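Local coordinates for heavy metal-binding domain-containing protein (Pediococcus pentosaceus, PDB 3QKB) that is of unknown function but belongs to the DUF74 family of putative heavy metal-binding proteins and assembles into a five-subunit beta/alpha-propeller, at residues N54-L59 and Y84-V89; D61-K66 and L98-Y103. All coordinates share one frame; numbering follows the deposited sequence.

Interaction 1 (N54-L59 and Y84-V89); sequences NMFDQL and YNTEVV
Phe56, near the N-terminal end of helix 56-73, reaches onto strand 78-91 and meets Thr86, Glu87 and Val88 with one flank and the tip of its ring. From CB the side chain runs toward the strand; CE1 and CD1 take the Thr86 methyl, while CZ and CE2 share Val88 CG2. CD1 comes to 4.0 Å from Thr86 CG2, and CE1 lies nearer the same methyl at 3.7 Å, which meets the ring obliquely, neither over its face nor in its plane. The tip, CZ, approaches the backbone carbonyl Glu87 O at 3.6 Å, with the oxygen beside the ring edge near its plane. CE2 stands 3.9 Å from Val88 CG2, a methyl that lies in plane at the edge. Thr86 presents its methyl to the phenyl group because CG2 is anti to the carbonyl carbon, while its OG1 hydrogen-bonds to Glu87 of the second subunit. Glu87 directs its CB away from the helix and meets the ring through its carbonyl. With an alanine here the methyls of Thr86 and Val88 are likely to lose the ring they pack on, opening a gap between helix and strand. The ring also packs on Leu98 and Val100 of strand 94-109 and on Thr40 of the second subunit, so it sits between the helix and two neighbouring antiparallel strands, beside a subunit interface.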
loop_
_atom_site.group_PDB
_atom_site.type_symbol
_atom_site.label_atom_id
_atom_site.label_comp_id
_atom_site.label_asym_id
_atom_site.label_seq_id
_atom_site.Cartn_x
_atom_site.Cartn_y
_atom_site.Cartn_z
ATOM N N ASN A 54 12.757 13.891 6.703
ATOM C CA ASN A 54 13.005 14.649 5.440
ATOM C C ASN A 54 14.043 14.022 4.510
ATOM O O ASN A 54 14.063 14.272 3.310
ATOM C CB ASN A 54 13.444 16.104 5.760
ATOM C CG ASN A 54 14.713 16.172 6.645
ATOM O OD1 ASN A 54 14.672 15.842 7.833
ATOM N ND2 ASN A 54 15.829 16.606 6.060
HETATM N N MSE A 55 14.948 13.232 5.086
HETATM C CA MSE A 55 15.970 12.557 4.307
HETATM C C MSE A 55 15.470 11.425 3.438
HETATM O O MSE A 55 16.235 10.930 2.605
HETATM C CB MSE A 55 17.085 12.046 5.219
HETATM C CG MSE A 55 17.954 13.185 5.775
HETATM SE SE MSE A 55 19.437 12.426 6.645
HETATM C CE MSE A 55 20.811 12.797 5.312
ATOM N N PHE A 56 14.209 10.999 3.628
ATOM C CA PHE A 56 13.529 10.147 2.647
ATOM C C PHE A 56 13.430 10.781 1.257
ATOM O O PHE A 56 13.348 10.060 0.276
ATOM C CB PHE A 56 12.101 9.768 3.102
ATOM C CG PHE A 56 12.023 8.509 3.910
ATOM C CD1 PHE A 56 11.974 7.292 3.281
ATOM C CD2 PHE A 56 11.977 8.544 5.306
ATOM C CE1 PHE A 56 11.884 6.112 4.022
ATOM C CE2 PHE A 56 11.885 7.380 6.059
ATOM C CZ PHE A 56 11.841 6.166 5.430
ATOM N N ASP A 57 13.390 12.109 1.178
ATOM C CA ASP A 57 13.255 12.807 -0.111
ATOM C C ASP A 57 14.263 12.300 -1.158
ATOM O O ASP A 57 13.871 11.880 -2.257
ATOM C CB ASP A 57 13.410 14.333 0.083
ATOM C CG ASP A 57 12.182 14.991 0.812
ATOM O OD1 ASP A 57 11.138 14.301 1.119
ATOM O OD2 ASP A 57 12.288 16.218 1.067
ATOM N N GLN A 58 15.535 12.278 -0.757
ATOM C CA GLN A 58 16.648 11.717 -1.556
ATOM C C GLN A 58 16.348 10.348 -2.112
ATOM O O GLN A 58 16.663 10.050 -3.264
ATOM C CB GLN A 58 17.907 11.506 -0.703
ATOM C CG GLN A 58 18.467 12.671 0.029
ATOM C CD GLN A 58 19.408 12.215 1.100
ATOM O OE1 GLN A 58 19.346 12.687 2.247
ATOM N NE2 GLN A 58 20.277 11.261 0.755
ATOM N N LEU A 59 15.841 9.489 -1.229
ATOM C CA LEU A 59 15.702 8.076 -1.504
ATOM C C LEU A 59 14.611 7.833 -2.540
ATOM O O LEU A 59 14.770 6.987 -3.411
ATOM C CB LEU A 59 15.412 7.304 -0.205
ATOM C CG LEU A 59 16.506 7.286 0.866
ATOM C CD1 LEU A 59 15.986 6.610 2.098
ATOM C CD2 LEU A 59 17.763 6.585 0.384
ATOM N N TYR A 84 5.351 3.052 -3.917
ATOM C CA TYR A 84 6.507 3.022 -3.033
ATOM C C TYR A 84 6.152 2.315 -1.739
ATOM O O TYR A 84 5.130 2.623 -1.137
ATOM C CB TYR A 84 6.917 4.416 -2.634
ATOM C CG TYR A 84 7.411 5.327 -3.712
ATOM C CD1 TYR A 84 8.562 5.045 -4.409
ATOM C CD2 TYR A 84 6.793 6.550 -3.937
ATOM C CE1 TYR A 84 9.068 5.947 -5.359
ATOM C CE2 TYR A 84 7.266 7.438 -4.867
ATOM C CZ TYR A 84 8.396 7.148 -5.580
ATOM O OH TYR A 84 8.831 8.073 -6.502
ATOM N N ASN A 85 7.010 1.410 -1.290
ATOM C CA ASN A 85 7.011 0.963 0.102
ATOM C C ASN A 85 8.148 1.672 0.823
ATOM O O ASN A 85 9.200 1.917 0.219
ATOM C CB ASN A 85 7.194 -0.558 0.193
ATOM C CG ASN A 85 6.062 -1.332 -0.467
ATOM O OD1 ASN A 85 5.097 -0.741 -0.984
ATOM N ND2 ASN A 85 6.167 -2.658 -0.447
ATOM N N THR A 86 7.943 1.980 2.107
ATOM C CA THR A 86 8.957 2.591 2.963
ATOM C C THR A 86 9.119 1.801 4.260
ATOM O O THR A 86 8.146 1.249 4.783
ATOM C CB THR A 86 8.596 4.052 3.303
ATOM O OG1 THR A 86 7.204 4.146 3.633
ATOM C CG2 THR A 86 8.875 4.950 2.145
ATOM N N GLU A 87 10.355 1.745 4.772
ATOM C CA GLU A 87 10.628 1.245 6.148
ATOM C C GLU A 87 11.613 2.124 6.882
ATOM O O GLU A 87 12.511 2.716 6.253
ATOM C CB GLU A 87 11.207 -0.171 6.129
ATOM C CG GLU A 87 10.268 -1.265 5.589
ATOM C CD GLU A 87 10.453 -1.544 4.117
ATOM O OE1 GLU A 87 11.612 -1.720 3.670
ATOM O OE2 GLU A 87 9.442 -1.621 3.411
ATOM N N VAL A 88 11.440 2.220 8.203
ATOM C CA VAL A 88 12.430 2.801 9.092
ATOM C C VAL A 88 12.963 1.683 9.944
ATOM O O VAL A 88 12.264 1.181 10.823
ATOM C CB VAL A 88 11.843 3.913 9.962
ATOM C CG1 VAL A 88 12.916 4.507 10.920
ATOM C CG2 VAL A 88 11.265 4.985 9.077
ATOM N N VAL A 89 14.206 1.279 9.661
ATOM C CA VAL A 89 14.818 0.108 10.275
ATOM C C VAL A 89 15.600 0.530 11.513
ATOM O O VAL A 89 16.401 1.461 11.450
ATOM C CB VAL A 89 15.750 -0.638 9.297
ATOM C CG1 VAL A 89 16.340 -1.811 9.973
ATOM C CG2 VAL A 89 14.987 -1.078 8.039
#

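Interaction 2 (D61-K66 and L98-Y103); sequences DEAKQK and LVVHGY
Ala63 and Val100 face each other at the junction of helix 56-73 and strand 94-109, each with its CB directed toward the other segment. The meeting is methyl to methyl: Ala63 CB lies 3.9 Å from Val100 CG1. That branch of the valine is anti to its own backbone N (chi1 167°), which carries it to the alanine, while CG2 lies beside the backbone N and takes no part in this pairing. Two residues further along the strand, on the same face, Gly102 has no side chain to stand between the backbones, consistent with the close approach of helix and strand. The backbones come closest here, with Ala63 CA and Gly102 CA 5.7 Å apart, and Ala63 CB lies 4.5 Å from Gly102 N. His101, between Val100 and Gly102, turns its side chain away to the other face of the sheet, where the imidazole hydrogen-bonds through ND1 to Thr40. Lys64 likewise points away from the strand; it forms a long salt bridge with Asp61, NZ to OD1 4.0 Å, and another with Glu38 of the second subunit. Ser41 of strand 31-44 adds a further contact to Ala63. The chemistry is therefore divided: the direct contact between the two segments is small and apolar, so it depends on shape rather than on charge or hydrogen bonding, while the imidazole of His101 and the ammonium of Lys64 find their partners away from it.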
loop_
_atom_site.group_PDB
_atom_site.type_symbol
_atom_site.label_atom_id
_atom_site.label_comp_id
_atom_site.label_asym_id
_atom_site.label_seq_id
_atom_site.Cartn_x
_atom_site.Cartn_y
_atom_site.Cartn_z
ATOM N N ASP A 61 13.843 10.008 -4.913
ATOM C CA ASP A 61 14.504 10.433 -6.163
ATOM C C ASP A 61 15.404 9.351 -6.715
ATOM O O ASP A 61 15.343 9.048 -7.910
ATOM C CB ASP A 61 15.339 11.713 -5.966
ATOM C CG ASP A 61 14.558 12.998 -6.273
ATOM O OD1 ASP A 61 13.306 13.012 -6.156
ATOM O OD2 ASP A 61 15.216 14.016 -6.616
ATOM N N GLU A 62 16.227 8.768 -5.836
ATOM C CA GLU A 62 17.161 7.697 -6.214
ATOM C C GLU A 62 16.410 6.474 -6.718
ATOM O O GLU A 62 16.776 5.910 -7.732
ATOM C CB GLU A 62 18.076 7.314 -5.032
ATOM C CG GLU A 62 19.311 6.406 -5.397
ATOM C CD GLU A 62 20.058 5.871 -4.144
ATOM O OE1 GLU A 62 20.530 6.716 -3.337
ATOM O OE2 GLU A 62 20.159 4.617 -3.970
ATOM N N ALA A 63 15.337 6.097 -6.022
ATOM C CA ALA A 63 14.491 4.969 -6.438
ATOM C C ALA A 63 13.904 5.189 -7.830
ATOM O O ALA A 63 13.994 4.310 -8.665
ATOM C CB ALA A 63 13.398 4.731 -5.432
ATOM N N LYS A 64 13.369 6.382 -8.087
ATOM C CA LYS A 64 12.873 6.744 -9.426
ATOM C C LYS A 64 13.954 6.652 -10.501
ATOM O O LYS A 64 13.702 6.067 -11.543
ATOM C CB LYS A 64 12.267 8.150 -9.447
ATOM C CG LYS A 64 10.921 8.239 -8.802
ATOM C CD LYS A 64 10.256 9.607 -9.014
ATOM C CE LYS A 64 10.880 10.707 -8.177
ATOM N NZ LYS A 64 10.081 11.970 -8.259
ATOM N N GLN A 65 15.144 7.215 -10.252
ATOM C CA GLN A 65 16.229 7.152 -11.253
ATOM C C GLN A 65 16.628 5.709 -11.564
ATOM O O GLN A 65 16.868 5.384 -12.713
ATOM C CB GLN A 65 17.486 7.950 -10.835
ATOM C CG GLN A 65 17.381 9.493 -10.930
ATOM C CD GLN A 65 17.017 9.996 -12.334
ATOM O OE1 GLN A 65 17.876 10.118 -13.219
ATOM N NE2 GLN A 65 15.726 10.276 -12.541
ATOM N N LYS A 66 16.688 4.852 -10.547
ATOM C CA LYS A 66 16.972 3.432 -10.763
ATOM C C LYS A 66 15.899 2.790 -11.630
ATOM O O LYS A 66 16.219 2.053 -12.549
ATOM C CB LYS A 66 17.088 2.675 -9.431
ATOM C CG LYS A 66 18.372 2.940 -8.637
ATOM C CD LYS A 66 18.456 1.981 -7.434
ATOM C CE LYS A 66 19.612 2.291 -6.497
ATOM N NZ LYS A 66 20.179 1.035 -5.907
ATOM N N LEU A 98 16.926 4.263 6.686
ATOM C CA LEU A 98 15.728 4.622 5.959
ATOM C C LEU A 98 15.796 3.894 4.615
ATOM O O LEU A 98 16.782 3.956 3.936
ATOM C CB LEU A 98 15.659 6.140 5.759
ATOM C CG LEU A 98 15.707 7.025 7.022
ATOM C CD1 LEU A 98 15.475 8.513 6.675
ATOM C CD2 LEU A 98 14.701 6.546 8.087
ATOM N N VAL A 99 14.736 3.184 4.268
ATOM C CA VAL A 99 14.682 2.350 3.075
ATOM C C VAL A 99 13.419 2.704 2.275
ATOM O O VAL A 99 12.331 2.775 2.853
ATOM C CB VAL A 99 14.613 0.860 3.475
ATOM C CG1 VAL A 99 14.529 -0.080 2.209
ATOM C CG2 VAL A 99 15.788 0.518 4.403
ATOM N N VAL A 100 13.590 2.971 0.977
ATOM C CA VAL A 100 12.483 3.072 0.018
ATOM C C VAL A 100 12.570 1.918 -0.983
ATOM O O VAL A 100 13.671 1.586 -1.450
ATOM C CB VAL A 100 12.532 4.405 -0.762
ATOM C CG1 VAL A 100 11.576 4.360 -1.974
ATOM C CG2 VAL A 100 12.182 5.546 0.147
ATOM N N HIS A 101 11.426 1.303 -1.291
ATOM C CA HIS A 101 11.294 0.439 -2.460
ATOM C C HIS A 101 10.341 1.091 -3.405
ATOM O O HIS A 101 9.244 1.448 -3.000
ATOM C CB HIS A 101 10.718 -0.914 -2.074
ATOM C CG HIS A 101 11.313 -1.479 -0.843
ATOM N ND1 HIS A 101 12.558 -2.065 -0.835
ATOM C CD2 HIS A 101 10.859 -1.521 0.429
ATOM C CE1 HIS A 101 12.845 -2.439 0.395
ATOM N NE2 HIS A 101 11.833 -2.118 1.181
ATOM N N GLY A 102 10.744 1.235 -4.662
ATOM C CA GLY A 102 9.850 1.714 -5.732
ATOM C C GLY A 102 9.590 0.601 -6.732
ATOM O O GLY A 102 10.505 -0.173 -7.041
ATOM N N TYR A 103 8.363 0.508 -7.239
ATOM C CA TYR A 103 8.081 -0.429 -8.324
ATOM C C TYR A 103 6.962 0.037 -9.211
ATOM O O TYR A 103 6.164 0.880 -8.822
ATOM C CB TYR A 103 7.775 -1.820 -7.781
ATOM C CG TYR A 103 6.502 -1.933 -6.965
ATOM C CD1 TYR A 103 6.485 -1.602 -5.611
ATOM C CD2 TYR A 103 5.337 -2.416 -7.525
ATOM C CE1 TYR A 103 5.309 -1.726 -4.830
ATOM C CE2 TYR A 103 4.147 -2.541 -6.759
ATOM C CZ TYR A 103 4.144 -2.183 -5.417
ATOM O OH TYR A 103 2.980 -2.315 -4.664
#

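Interactions 1 and 2 lie on one helix, 56-73, and on two adjacent antiparallel strands, 78-91 and 94-109, with centres about 8 Å apart. The strands are joined directly by Asn85 O and His101 N, 2.8 Å apart in a probable backbone hydrogen bond. On the sheet face turned away from the helix, Glu87 OE1 and His101 NE2 are also probably hydrogen-bonded. On the helix side, Leu59 CD1 packs on Leu98 O, and Tyr84 OH lies against Lys64 CG. Phe56 and Ala63 thus bring the same helix onto neighbouring strands of one sheet. Both segment pairs also have contacts to the second subunit within the five-chain assembly; no metal or ligand site is identified at either.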